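Local structure of metal-dependent phosphohydrolase, HDOD domain-containing (Geobacter sulfurreducens, 3HC1) at residues P43-I47 and D48-D52; W204-N207 and E208-D212; S290-V293 and E294-A297; D255-R258 and T259-N263; E156-N160 and F161-K165. The protein is of unknown function but binds two iron ions through an HD-type metal site and is probably a metal-dependent phosphohydrolase of the HDOD family. All blocks are in the same frame, centred on the assembly; numbering follows the deposited sequence.

Contact 1. Residues P43-I47 and D48-D52; sequences PDVAI and DEVAD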
loop_
_atom_site.group_PDB
_atom_site.type_symbol
_atom_site.label_atom_id
_atom_site.label_comp_id
_atom_site.label_asym_id
_atom_site.label_seq_id
_atom_site.Cartn_x
_atom_site.Cartn_y
_atom_site.Cartn_z
ATOM N N PRO A 43 9.022 10.908 -17.021
ATOM C CA PRO A 43 9.652 12.025 -16.286
ATOM C C PRO A 43 9.277 13.455 -16.777
ATOM O O PRO A 43 9.432 14.422 -16.022
ATOM C CB PRO A 43 11.163 11.774 -16.481
ATOM C CG PRO A 43 11.292 10.603 -17.479
ATOM C CD PRO A 43 9.938 10.335 -18.031
ATOM N N ASP A 44 8.786 13.577 -18.013
ATOM C CA ASP A 44 8.613 14.890 -18.654
ATOM C C ASP A 44 7.163 15.339 -18.774
ATOM O O ASP A 44 6.789 15.944 -19.773
ATOM C CB ASP A 44 9.274 14.895 -20.039
ATOM C CG ASP A 44 10.689 14.350 -20.005
ATOM O OD1 ASP A 44 11.479 14.781 -19.130
ATOM O OD2 ASP A 44 11.004 13.470 -20.836
ATOM N N VAL A 45 6.356 15.064 -17.754
ATOM C CA VAL A 45 5.000 15.614 -17.694
ATOM C C VAL A 45 5.062 17.021 -17.050
ATOM O O VAL A 45 5.864 17.272 -16.143
ATOM C CB VAL A 45 4.045 14.678 -16.936
ATOM C CG1 VAL A 45 2.644 15.256 -16.906
ATOM C CG2 VAL A 45 4.070 13.280 -17.579
ATOM N N ALA A 46 4.241 17.939 -17.557
ATOM C CA ALA A 46 4.195 19.310 -17.066
ATOM C C ALA A 46 3.483 19.354 -15.719
ATOM O O ALA A 46 2.345 18.900 -15.595
ATOM C CB ALA A 46 3.481 20.212 -18.071
ATOM N N ILE A 47 4.161 19.912 -14.716
ATOM C CA ILE A 47 3.641 19.926 -13.347
ATOM C C ILE A 47 2.294 20.658 -13.281
ATOM O O ILE A 47 1.355 20.200 -12.612
ATOM C CB ILE A 47 4.713 20.464 -12.318
ATOM C CG1 ILE A 47 4.333 20.103 -10.873
ATOM C CG2 ILE A 47 4.966 21.967 -12.480
ATOM C CD1 ILE A 47 5.474 20.297 -9.887
ATOM N N ASP A 48 2.187 21.759 -14.026
ATOM C CA ASP A 48 0.975 22.564 -14.042
ATOM C C ASP A 48 -0.202 21.830 -14.627
ATOM O O ASP A 48 -1.331 22.122 -14.264
ATOM C CB ASP A 48 1.209 23.877 -14.784
ATOM C CG ASP A 48 2.192 24.757 -14.065
ATOM O OD1 ASP A 48 2.052 24.900 -12.829
ATOM O OD2 ASP A 48 3.113 25.276 -14.724
ATOM N N GLU A 49 0.050 20.863 -15.503
ATOM C CA GLU A 49 -1.036 20.000 -15.990
ATOM C C GLU A 49 -1.572 19.167 -14.861
ATOM O O GLU A 49 -2.790 19.065 -14.695
ATOM C CB GLU A 49 -0.577 19.107 -17.128
ATOM C CG GLU A 49 -0.253 19.910 -18.369
ATOM C CD GLU A 49 0.457 19.101 -19.409
ATOM O OE1 GLU A 49 0.472 17.849 -19.283
ATOM O OE2 GLU A 49 1.000 19.725 -20.348
ATOM N N VAL A 50 -0.663 18.599 -14.070
ATOM C CA VAL A 50 -1.055 17.806 -12.889
ATOM C C VAL A 50 -1.820 18.700 -11.878
ATOM O O VAL A 50 -2.932 18.358 -11.419
ATOM C CB VAL A 50 0.178 17.149 -12.224
ATOM C CG1 VAL A 50 -0.229 16.298 -11.033
ATOM C CG2 VAL A 50 0.951 16.325 -13.247
ATOM N N ALA A 51 -1.214 19.850 -11.564
ATOM C CA ALA A 51 -1.799 20.867 -10.695
ATOM C C ALA A 51 -3.193 21.256 -11.157
ATOM O O ALA A 51 -4.121 21.402 -10.352
ATOM C CB ALA A 51 -0.902 22.123 -10.671
ATOM N N ASP A 52 -3.331 21.421 -12.465
ATOM C CA ASP A 52 -4.605 21.825 -13.046
ATOM C C ASP A 52 -5.731 20.826 -12.837
ATOM O O ASP A 52 -6.889 21.243 -12.765
ATOM C CB ASP A 52 -4.437 22.154 -14.520
ATOM C CG ASP A 52 -3.865 23.543 -14.734
ATOM O OD1 ASP A 52 -3.589 24.243 -13.731
ATOM O OD2 ASP A 52 -3.678 23.921 -15.903
#
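At A46 the extended run from V45 turns into the helix 47-54, and the carbonyl of A46 closes its first turn. A46 O receives two weak bonds, a bent one from E49 N at 3.0 Å and a much straighter one (159° at the hydrogen) from V50 N at 3.4 Å. One residue on, the helix is regular: A51 N reaches I47 O over 2.8 Å, almost straight at 175°. E49, extended beyond CG, runs back toward the N terminus of its helix and sets its carboxylate against the methyl of A46, with OE2 of E49 3.4 Å from A46 CB. V45 lies across that glutamate and across V50 at about a right angle. With its CG1 anti to the backbone N (chi1 -179°), V45 brings that methyl to 4.2 Å from CG2 of V50, an apolar touch between loop and helix. V45 packs on R95 and V50 on I98 of helix 82-108, while I47 and A51 rest on V86 of that helix. This is a helix N-terminus with A46 at the N-cap position, here the entry to a short surface helix laid on the long helix 82-108, away from the iron site.

Contact 2. Residues W204-N207 and E208-D212; sequences WSLN and EFICD
L206 reaches forward from the loop over the first turn of helix 208-216, its CD1 methyl 4.1 Å from CG2 of I210, the two side chains running oblique to each other. Nearer the backbone, L206 CB lies 4.5 Å from SG of C211. That sulfur sits 3.4 Å from L206 O, so C211 packs along the loop backbone just ahead of the helix. N207 anchors the turn with its carbonyl. N207 O accepts from I210 N at 3.0 Å, with the donor 46° above the carbonyl plane, and from C211 N at 3.2 Å, in the plane and nearly straight. Its side chain makes no capping bond; instead N207 CB approaches CD2 of F209 at 3.8 Å, the amide and ring planes 47° apart. CG of F209 stands between its backbone N and carbonyl carbon (chi1 85°), which brings the ring beside N207, and CG1 of I210 lies over one face of the ring, toward the rim. Around them, L206 and I210 both pack on L151, L206 also touches L34 and A37 of helix 31-39, and E208 forms a salt bridge with K202. The whole is a tight helix-to-helix connection: a Schellman motif at S205 ends helix 193-203, and N207, as N-cap residue, starts the next helix, which leads toward the iron ligands H217 and H218.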
loop_
_atom_site.group_PDB
_atom_site.type_symbol
_atom_site.label_atom_id
_atom_site.label_comp_id
_atom_site.label_asym_id
_atom_site.label_seq_id
_atom_site.Cartn_x
_atom_site.Cartn_y
_atom_site.Cartn_z
ATOM N N TRP A 204 -9.950 -2.652 -12.533
ATOM C CA TRP A 204 -9.686 -1.239 -12.627
ATOM C C TRP A 204 -8.664 -0.837 -13.675
ATOM O O TRP A 204 -8.323 0.325 -13.761
ATOM C CB TRP A 204 -9.189 -0.670 -11.285
ATOM C CG TRP A 204 -10.208 -0.650 -10.189
ATOM C CD1 TRP A 204 -11.560 -0.752 -10.307
ATOM C CD2 TRP A 204 -9.930 -0.484 -8.798
ATOM N NE1 TRP A 204 -12.147 -0.675 -9.054
ATOM C CE2 TRP A 204 -11.169 -0.523 -8.113
ATOM C CE3 TRP A 204 -8.755 -0.348 -8.055
ATOM C CZ2 TRP A 204 -11.259 -0.375 -6.733
ATOM C CZ3 TRP A 204 -8.851 -0.215 -6.661
ATOM C CH2 TRP A 204 -10.088 -0.242 -6.024
ATOM N N SER A 205 -8.116 -1.803 -14.372
ATOM C CA SER A 205 -7.079 -1.607 -15.389
ATOM C C SER A 205 -5.768 -1.086 -14.866
ATOM O O SER A 205 -5.044 -0.424 -15.598
ATOM C CB SER A 205 -7.599 -0.744 -16.521
ATOM O OG SER A 205 -8.702 -1.425 -17.076
ATOM N N LEU A 206 -5.442 -1.409 -13.625
ATOM C CA LEU A 206 -4.135 -1.032 -13.098
ATOM C C LEU A 206 -3.020 -1.907 -13.711
ATOM O O LEU A 206 -3.248 -3.054 -14.020
ATOM C CB LEU A 206 -4.099 -1.126 -11.598
ATOM C CG LEU A 206 -5.126 -0.304 -10.839
ATOM C CD1 LEU A 206 -4.953 -0.655 -9.328
ATOM C CD2 LEU A 206 -4.887 1.125 -11.117
ATOM N N ASN A 207 -1.840 -1.333 -13.898
ATOM C CA ASN A 207 -0.707 -2.077 -14.463
ATOM C C ASN A 207 -0.416 -3.333 -13.657
ATOM O O ASN A 207 -0.572 -3.346 -12.457
ATOM C CB ASN A 207 0.551 -1.248 -14.490
ATOM C CG ASN A 207 0.494 -0.090 -15.477
ATOM O OD1 ASN A 207 -0.261 -0.099 -16.468
ATOM N ND2 ASN A 207 1.330 0.901 -15.226
ATOM N N GLU A 208 0.077 -4.354 -14.338
ATOM C CA GLU A 208 0.363 -5.619 -13.670
ATOM C C GLU A 208 1.446 -5.540 -12.633
ATOM O O GLU A 208 1.480 -6.415 -11.773
ATOM C CB GLU A 208 0.589 -6.750 -14.706
ATOM C CG GLU A 208 -0.726 -7.105 -15.357
ATOM C CD GLU A 208 -0.715 -8.242 -16.343
ATOM O OE1 GLU A 208 0.328 -8.511 -17.033
ATOM O OE2 GLU A 208 -1.820 -8.835 -16.453
ATOM N N PHE A 209 2.319 -4.521 -12.643
ATOM C CA PHE A 209 3.309 -4.447 -11.554
ATOM C C PHE A 209 2.582 -4.237 -10.224
ATOM O O PHE A 209 3.010 -4.750 -9.203
ATOM C CB PHE A 209 4.442 -3.432 -11.780
ATOM C CG PHE A 209 4.138 -2.033 -11.375
ATOM C CD1 PHE A 209 4.328 -1.631 -10.055
ATOM C CD2 PHE A 209 3.713 -1.088 -12.315
ATOM C CE1 PHE A 209 4.112 -0.311 -9.671
ATOM C CE2 PHE A 209 3.435 0.263 -11.920
ATOM C CZ PHE A 209 3.638 0.637 -10.602
ATOM N N ILE A 210 1.463 -3.529 -10.266
ATOM C CA ILE A 210 0.630 -3.282 -9.068
ATOM C C ILE A 210 -0.197 -4.523 -8.797
ATOM O O ILE A 210 -0.242 -5.003 -7.658
ATOM C CB ILE A 210 -0.310 -2.033 -9.249
ATOM C CG1 ILE A 210 0.538 -0.763 -9.373
ATOM C CG2 ILE A 210 -1.300 -1.888 -8.076
ATOM C CD1 ILE A 210 -0.154 0.439 -10.051
ATOM N N CYS A 211 -0.872 -5.042 -9.819
ATOM C CA CYS A 211 -1.668 -6.272 -9.674
ATOM C C CYS A 211 -0.871 -7.378 -9.049
ATOM O O CYS A 211 -1.323 -8.036 -8.105
ATOM C CB CYS A 211 -2.210 -6.711 -11.033
ATOM S SG CYS A 211 -3.441 -5.568 -11.717
ATOM N N ASP A 212 0.340 -7.594 -9.549
ATOM C CA ASP A 212 1.152 -8.685 -8.990
ATOM C C ASP A 212 1.601 -8.396 -7.527
ATOM O O ASP A 212 1.789 -9.295 -6.756
ATOM C CB ASP A 212 2.378 -8.869 -9.856
ATOM C CG ASP A 212 2.061 -9.398 -11.256
ATOM O OD1 ASP A 212 0.872 -9.677 -11.607
ATOM O OD2 ASP A 212 3.039 -9.483 -12.047
#

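Contact 3. Residues S290-V293 and E294-A297; sequences SSIV and EIRA
R296 lies back along its helix toward I292 and V293. Its CB sits 3.4 Å from I292 O, and CG comes slightly nearer that oxygen, at 3.3 Å, beside the backbone bond from R296 N to I292 O. A bend at chi3 (-59°) then swings the guanidinium back over the preceding turn, so that I292 O and the CA of V293 lie over one of its faces. At the tip the two nitrogens part: NH1 meets CG1 of I292 at 3.5 Å, and NH2 meets CG2 of V293 at 3.6 Å. NH1 also gives a weak hydrogen bond to R244 O. Toward the start of the turn, one water donates to S290 O and accepts from E294 N, while CD1 of I295 touches OG of S291 at 3.6 Å, a hydroxyl hydrogen-bonded to E287 O. All of this belongs to helix 281-302, which lays I292 and R296 against the loop after helix 229-243, where both touch L246.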
loop_
_atom_site.group_PDB
_atom_site.type_symbol
_atom_site.label_atom_id
_atom_site.label_comp_id
_atom_site.label_asym_id
_atom_site.label_seq_id
_atom_site.Cartn_x
_atom_site.Cartn_y
_atom_site.Cartn_z
ATOM N N SER A 290 14.395 2.617 14.521
ATOM C CA SER A 290 14.631 3.891 15.208
ATOM C C SER A 290 13.550 4.948 14.907
ATOM O O SER A 290 13.369 5.890 15.664
ATOM C CB SER A 290 16.019 4.454 14.873
ATOM O OG SER A 290 16.010 5.166 13.646
ATOM N N SER A 291 12.825 4.814 13.811
ATOM C CA SER A 291 11.826 5.849 13.481
ATOM C C SER A 291 10.354 5.406 13.414
ATOM O O SER A 291 9.441 6.240 13.127
ATOM C CB SER A 291 12.245 6.547 12.181
ATOM O OG SER A 291 12.356 5.594 11.176
ATOM N N ILE A 292 10.093 4.136 13.731
ATOM C CA ILE A 292 8.742 3.595 13.581
ATOM C C ILE A 292 7.716 4.220 14.547
ATOM O O ILE A 292 6.597 4.402 14.171
ATOM C CB ILE A 292 8.736 2.041 13.662
ATOM C CG1 ILE A 292 7.396 1.454 13.254
ATOM C CG2 ILE A 292 9.150 1.557 15.036
ATOM C CD1 ILE A 292 6.960 1.741 11.876
ATOM N N VAL A 293 8.105 4.609 15.756
ATOM C CA VAL A 293 7.177 5.329 16.615
ATOM C C VAL A 293 6.718 6.637 15.935
ATOM O O VAL A 293 5.508 6.951 15.851
ATOM C CB VAL A 293 7.804 5.573 18.011
ATOM C CG1 VAL A 293 6.996 6.626 18.846
ATOM C CG2 VAL A 293 7.878 4.225 18.719
ATOM N N GLU A 294 7.689 7.389 15.454
ATOM C CA GLU A 294 7.406 8.605 14.683
ATOM C C GLU A 294 6.604 8.338 13.409
ATOM O O GLU A 294 5.635 9.065 13.110
ATOM C CB GLU A 294 8.694 9.318 14.353
ATOM C CG GLU A 294 9.259 10.005 15.563
ATOM C CD GLU A 294 10.743 10.245 15.477
ATOM O OE1 GLU A 294 11.515 9.261 15.303
ATOM O OE2 GLU A 294 11.134 11.429 15.618
ATOM N N ILE A 295 6.937 7.272 12.701
ATOM C CA ILE A 295 6.201 6.936 11.443
ATOM C C ILE A 295 4.724 6.654 11.781
ATOM O O ILE A 295 3.798 7.234 11.192
ATOM C CB ILE A 295 6.842 5.745 10.702
ATOM C CG1 ILE A 295 8.178 6.143 10.063
ATOM C CG2 ILE A 295 5.905 5.193 9.627
ATOM C CD1 ILE A 295 9.090 4.933 9.782
ATOM N N ARG A 296 4.515 5.848 12.813
ATOM C CA ARG A 296 3.168 5.541 13.283
ATOM C C ARG A 296 2.382 6.767 13.731
ATOM O O ARG A 296 1.188 6.869 13.450
ATOM C CB ARG A 296 3.207 4.518 14.430
ATOM C CG ARG A 296 3.589 3.132 14.016
ATOM C CD ARG A 296 3.075 2.049 15.006
ATOM N NE ARG A 296 3.589 2.240 16.347
ATOM C CZ ARG A 296 4.719 1.728 16.857
ATOM N NH1 ARG A 296 5.535 0.924 16.171
ATOM N NH2 ARG A 296 5.040 2.025 18.112
ATOM N N ALA A 297 3.041 7.666 14.447
ATOM C CA ALA A 297 2.398 8.930 14.834
ATOM C C ALA A 297 1.912 9.726 13.604
ATOM O O ALA A 297 0.775 10.244 13.584
ATOM C CB ALA A 297 3.313 9.782 15.706
HETATM O O HOH W 1 10.580 7.176 16.226
#

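Contact 4. Residues D255-R258 and T259-N263; sequences DSVR and TLLEN
S256 N-caps helix 257-263, and its hydroxyl meets the first residue of the T259-N263 run. T259 N donates to S256 OG at 3.2 Å with a good angle of 160°, and the threonine hydroxyl adds a weak bond to the same oxygen. S256 carries OG opposite its backbone N (chi1 161°), which turns that oxygen to the N-terminal end of the helix, where it takes up an amide of the first turn. L260 gives its N-H to S256 O at 3.0 Å, while its side chain leads off to E239 and L243 of helix 229-243. L261 N is hydrogen-bonded to V257 O, and its side chain lies alongside V257, the two pointing the same way, with CD1 of L261 3.7 Å from V257 CG1. Beyond them, V257 rests on L243 and L261 on Y240 and on V285, so the short helix packs against both helix 229-243 and helix 281-302. E262 follows one turn after R258, bonded to R258 O through its backbone N. Putting an alanine at E262 would probably leave the R258 guanidinium without its mate on this helix and freer to swing. The N-H...O bond within the salt bridge is nearly straight: R258 NH1 reaches E262 OE2 at 3.1 Å, with the oxygen in the guanidinium plane but the nitrogen 42° out of the carboxylate plane.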
loop_
_atom_site.group_PDB
_atom_site.type_symbol
_atom_site.label_atom_id
_atom_site.label_comp_id
_atom_site.label_asym_id
_atom_site.label_seq_id
_atom_site.Cartn_x
_atom_site.Cartn_y
_atom_site.Cartn_z
ATOM N N ASP A 255 10.802 -15.955 17.027
ATOM C CA ASP A 255 11.806 -15.932 18.101
ATOM C C ASP A 255 12.386 -14.516 18.244
ATOM O O ASP A 255 12.409 -13.945 19.336
ATOM C CB ASP A 255 12.916 -16.961 17.822
ATOM C CG ASP A 255 12.386 -18.404 17.751
ATOM O OD1 ASP A 255 11.856 -18.908 18.767
ATOM O OD2 ASP A 255 12.509 -19.034 16.678
ATOM N N SER A 256 12.843 -13.963 17.118
ATOM C CA SER A 256 13.436 -12.644 17.086
ATOM C C SER A 256 13.062 -11.879 15.803
ATOM O O SER A 256 13.524 -12.245 14.724
ATOM C CB SER A 256 14.963 -12.776 17.111
ATOM O OG SER A 256 15.582 -11.581 16.646
ATOM N N VAL A 257 12.332 -10.779 15.980
ATOM C CA VAL A 257 11.842 -9.922 14.902
ATOM C C VAL A 257 12.972 -9.273 14.123
ATOM O O VAL A 257 12.941 -9.259 12.885
ATOM C CB VAL A 257 10.884 -8.837 15.435
ATOM C CG1 VAL A 257 10.533 -7.787 14.342
ATOM C CG2 VAL A 257 9.582 -9.510 16.002
ATOM N N ARG A 258 13.970 -8.736 14.829
ATOM C CA ARG A 258 15.062 -8.080 14.153
ATOM C C ARG A 258 15.739 -9.076 13.220
ATOM O O ARG A 258 15.974 -8.783 12.050
ATOM C CB ARG A 258 16.081 -7.501 15.152
ATOM C CG ARG A 258 17.137 -6.623 14.499
ATOM C CD ARG A 258 18.261 -6.209 15.408
ATOM N NE ARG A 258 18.678 -7.241 16.377
ATOM C CZ ARG A 258 19.516 -8.242 16.126
ATOM N NH1 ARG A 258 20.093 -8.381 14.929
ATOM N NH2 ARG A 258 19.785 -9.121 17.085
ATOM N N THR A 259 16.047 -10.260 13.732
ATOM C CA THR A 259 16.679 -11.296 12.929
ATOM C C THR A 259 15.835 -11.696 11.732
ATOM O O THR A 259 16.353 -11.803 10.627
ATOM C CB THR A 259 17.018 -12.523 13.786
ATOM O OG1 THR A 259 18.102 -12.163 14.640
ATOM C CG2 THR A 259 17.436 -13.710 12.939
ATOM N N LEU A 260 14.536 -11.918 11.940
ATOM C CA LEU A 260 13.629 -12.174 10.818
ATOM C C LEU A 260 13.760 -11.074 9.748
ATOM O O LEU A 260 13.987 -11.349 8.560
ATOM C CB LEU A 260 12.201 -12.273 11.305
ATOM C CG LEU A 260 11.107 -12.597 10.299
ATOM C CD1 LEU A 260 9.918 -13.280 11.054
ATOM C CD2 LEU A 260 10.658 -11.319 9.508
ATOM N N LEU A 261 13.638 -9.832 10.171
ATOM C CA LEU A 261 13.641 -8.726 9.223
ATOM C C LEU A 261 14.986 -8.641 8.498
ATOM O O LEU A 261 15.057 -8.424 7.272
ATOM C CB LEU A 261 13.322 -7.419 9.930
ATOM C CG LEU A 261 11.951 -7.280 10.597
ATOM C CD1 LEU A 261 11.968 -6.003 11.439
ATOM C CD2 LEU A 261 10.824 -7.291 9.598
ATOM N N GLU A 262 16.070 -8.840 9.241
ATOM C CA GLU A 262 17.406 -8.789 8.641
ATOM C C GLU A 262 17.643 -9.868 7.598
ATOM O O GLU A 262 18.358 -9.611 6.637
ATOM C CB GLU A 262 18.492 -8.861 9.698
ATOM C CG GLU A 262 18.736 -7.500 10.377
ATOM C CD GLU A 262 19.760 -7.570 11.525
ATOM O OE1 GLU A 262 20.531 -8.553 11.615
ATOM O OE2 GLU A 262 19.792 -6.616 12.352
ATOM N N ASN A 263 17.111 -11.077 7.847
ATOM C CA ASN A 263 17.270 -12.240 6.968
ATOM C C ASN A 263 16.115 -12.432 5.955
ATOM O O ASN A 263 16.074 -13.419 5.216
ATOM C CB ASN A 263 17.352 -13.534 7.812
ATOM C CG ASN A 263 18.507 -13.535 8.784
ATOM O OD1 ASN A 263 19.431 -12.777 8.641
ATOM N ND2 ASN A 263 18.422 -14.360 9.802
#

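Contact 5. Residues E156-N160 and F161-K165; sequences EVFIN and FFRGK
Helix 154-162 follows the metal ligands H152 and D153 of the HD motif, and here its last turn breaks at R163 before helix 164-177 begins. F158 and F162 pack one turn apart. Their planes are near parallel (12°) but slid so far that the rings barely overlap; what lies over the F158 face is CB of F162, a CH-pi contact 4.1 Å from the ring centroid. The F162 ring in turn presents its edge to F158 O. One residue before each of these, V157 and F161 run side by side, with CG1 of V157 3.8 Å from CD2 of F161. ND2 of N160 stands 3.8 Å from CE1 of the F161 ring, and N160 OD1 accepts a hydrogen bond from L114 N. An alanine at F161 takes the ring away, and would probably open a gap beside CG1 of V157 and the amide of N160. The turn ends with R163 N donating to I159 O at 2.9 Å, the donor well above the carbonyl plane. R163 makes a cation-pi contact with F19. Between side chains the contact is thus mainly apolar and aromatic, while N160 and R163 turn to partners beyond it, at the break between the two helices, with I159 close to the iron ligand H193.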
loop_
_atom_site.group_PDB
_atom_site.type_symbol
_atom_site.label_atom_id
_atom_site.label_comp_id
_atom_site.label_asym_id
_atom_site.label_seq_id
_atom_site.Cartn_x
_atom_site.Cartn_y
_atom_site.Cartn_z
ATOM N N GLU A 156 -8.675 -6.468 1.084
ATOM C CA GLU A 156 -9.250 -6.478 2.454
ATOM C C GLU A 156 -10.232 -5.346 2.585
ATOM O O GLU A 156 -11.233 -5.480 3.278
ATOM C CB GLU A 156 -8.202 -6.302 3.568
ATOM C CG GLU A 156 -7.197 -7.359 3.727
ATOM C CD GLU A 156 -7.744 -8.627 4.373
ATOM O OE1 GLU A 156 -8.753 -9.139 3.880
ATOM O OE2 GLU A 156 -7.147 -9.098 5.359
ATOM N N VAL A 157 -9.965 -4.232 1.907
ATOM C CA VAL A 157 -10.890 -3.142 1.869
ATOM C C VAL A 157 -12.166 -3.609 1.216
ATOM O O VAL A 157 -13.253 -3.384 1.721
ATOM C CB VAL A 157 -10.338 -1.884 1.135
ATOM C CG1 VAL A 157 -11.450 -0.842 0.972
ATOM C CG2 VAL A 157 -9.205 -1.297 1.950
ATOM N N PHE A 158 -12.032 -4.315 0.107
ATOM C CA PHE A 158 -13.200 -4.849 -0.561
ATOM C C PHE A 158 -13.993 -5.810 0.290
ATOM O O PHE A 158 -15.203 -5.694 0.366
ATOM C CB PHE A 158 -12.795 -5.569 -1.852
ATOM C CG PHE A 158 -13.940 -6.235 -2.520
ATOM C CD1 PHE A 158 -14.785 -5.499 -3.319
ATOM C CD2 PHE A 158 -14.218 -7.577 -2.294
ATOM C CE1 PHE A 158 -15.861 -6.106 -3.926
ATOM C CE2 PHE A 158 -15.295 -8.166 -2.901
ATOM C CZ PHE A 158 -16.111 -7.427 -3.701
ATOM N N ILE A 159 -13.328 -6.809 0.881
ATOM C CA ILE A 159 -14.042 -7.810 1.639
ATOM C C ILE A 159 -14.717 -7.145 2.865
ATOM O O ILE A 159 -15.859 -7.499 3.207
ATOM C CB ILE A 159 -13.124 -8.945 2.093
ATOM C CG1 ILE A 159 -12.505 -9.656 0.875
ATOM C CG2 ILE A 159 -13.829 -9.955 2.990
ATOM C CD1 ILE A 159 -11.473 -10.660 1.286
ATOM N N ASN A 160 -13.978 -6.232 3.514
ATOM C CA ASN A 160 -14.430 -5.545 4.752
ATOM C C ASN A 160 -15.700 -4.732 4.489
ATOM O O ASN A 160 -16.655 -4.802 5.253
ATOM C CB ASN A 160 -13.322 -4.649 5.335
ATOM C CG ASN A 160 -13.707 -4.043 6.700
ATOM O OD1 ASN A 160 -14.274 -4.725 7.583
ATOM N ND2 ASN A 160 -13.406 -2.781 6.873
ATOM N N PHE A 161 -15.717 -3.998 3.385
ATOM C CA PHE A 161 -16.808 -3.057 3.100
ATOM C C PHE A 161 -17.937 -3.727 2.305
ATOM O O PHE A 161 -19.098 -3.320 2.406
ATOM C CB PHE A 161 -16.329 -1.837 2.319
ATOM C CG PHE A 161 -15.567 -0.807 3.117
ATOM C CD1 PHE A 161 -15.618 -0.753 4.525
ATOM C CD2 PHE A 161 -14.841 0.170 2.429
ATOM C CE1 PHE A 161 -14.958 0.213 5.208
ATOM C CE2 PHE A 161 -14.167 1.167 3.128
ATOM C CZ PHE A 161 -14.232 1.182 4.520
ATOM N N PHE A 162 -17.591 -4.735 1.495
ATOM C CA PHE A 162 -18.539 -5.252 0.516
ATOM C C PHE A 162 -19.005 -6.644 0.766
ATOM O O PHE A 162 -20.013 -7.037 0.205
ATOM C CB PHE A 162 -17.999 -5.090 -0.906
ATOM C CG PHE A 162 -17.867 -3.670 -1.303
ATOM C CD1 PHE A 162 -18.936 -3.010 -1.902
ATOM C CD2 PHE A 162 -16.735 -2.966 -0.998
ATOM C CE1 PHE A 162 -18.838 -1.670 -2.239
ATOM C CE2 PHE A 162 -16.623 -1.613 -1.321
ATOM C CZ PHE A 162 -17.684 -0.968 -1.950
ATOM N N ARG A 163 -18.269 -7.396 1.554
ATOM C CA ARG A 163 -18.672 -8.715 2.001
ATOM C C ARG A 163 -18.474 -8.775 3.519
ATOM O O ARG A 163 -17.963 -9.747 4.031
ATOM C CB ARG A 163 -17.845 -9.826 1.314
ATOM C CG ARG A 163 -17.961 -9.872 -0.203
ATOM C CD ARG A 163 -19.352 -10.151 -0.666
ATOM N NE ARG A 163 -19.830 -11.468 -0.305
ATOM C CZ ARG A 163 -19.890 -12.530 -1.116
ATOM N NH1 ARG A 163 -19.483 -12.470 -2.389
ATOM N NH2 ARG A 163 -20.376 -13.681 -0.644
ATOM N N GLY A 164 -18.886 -7.723 4.219
ATOM C CA GLY A 164 -18.616 -7.598 5.656
ATOM C C GLY A 164 -19.227 -8.700 6.492
ATOM O O GLY A 164 -18.573 -9.286 7.390
ATOM N N LYS A 165 -20.492 -8.986 6.175
ATOM C CA LYS A 165 -21.245 -10.039 6.870
ATOM C C LYS A 165 -20.379 -11.292 6.935
ATOM O O LYS A 165 -20.223 -11.873 8.009
ATOM C CB LYS A 165 -22.609 -10.264 6.189
ATOM C CG LYS A 165 -23.611 -11.099 6.948
ATOM C CD LYS A 165 -25.053 -10.936 6.388
ATOM C CE LYS A 165 -25.143 -10.860 4.851
ATOM N NZ LYS A 165 -26.550 -11.071 4.395
#

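From the N terminus, contact 1 opens helix 47-54 after the loop that follows helix 31-39. Contact 5 comes next, at the break between helices 154-162 and 164-177, and contact 2 closes the short loop joining helices 193-203 and 208-216. Contact 4 starts helix 257-263, and contact 3 lies within helix 281-302. All five are local and in series, none nested or crossing. Contacts 1, 5 and 2 lie within the HDOD domain; contacts 2 and 5 approach within about 7 Å at their nearest atoms. Contacts 3 and 4, about 9 Å apart at theirs, belong to the later helices, where L261 touches helix 281-302. Contacts 1 and 4 lie on opposite sides of the chain's centre.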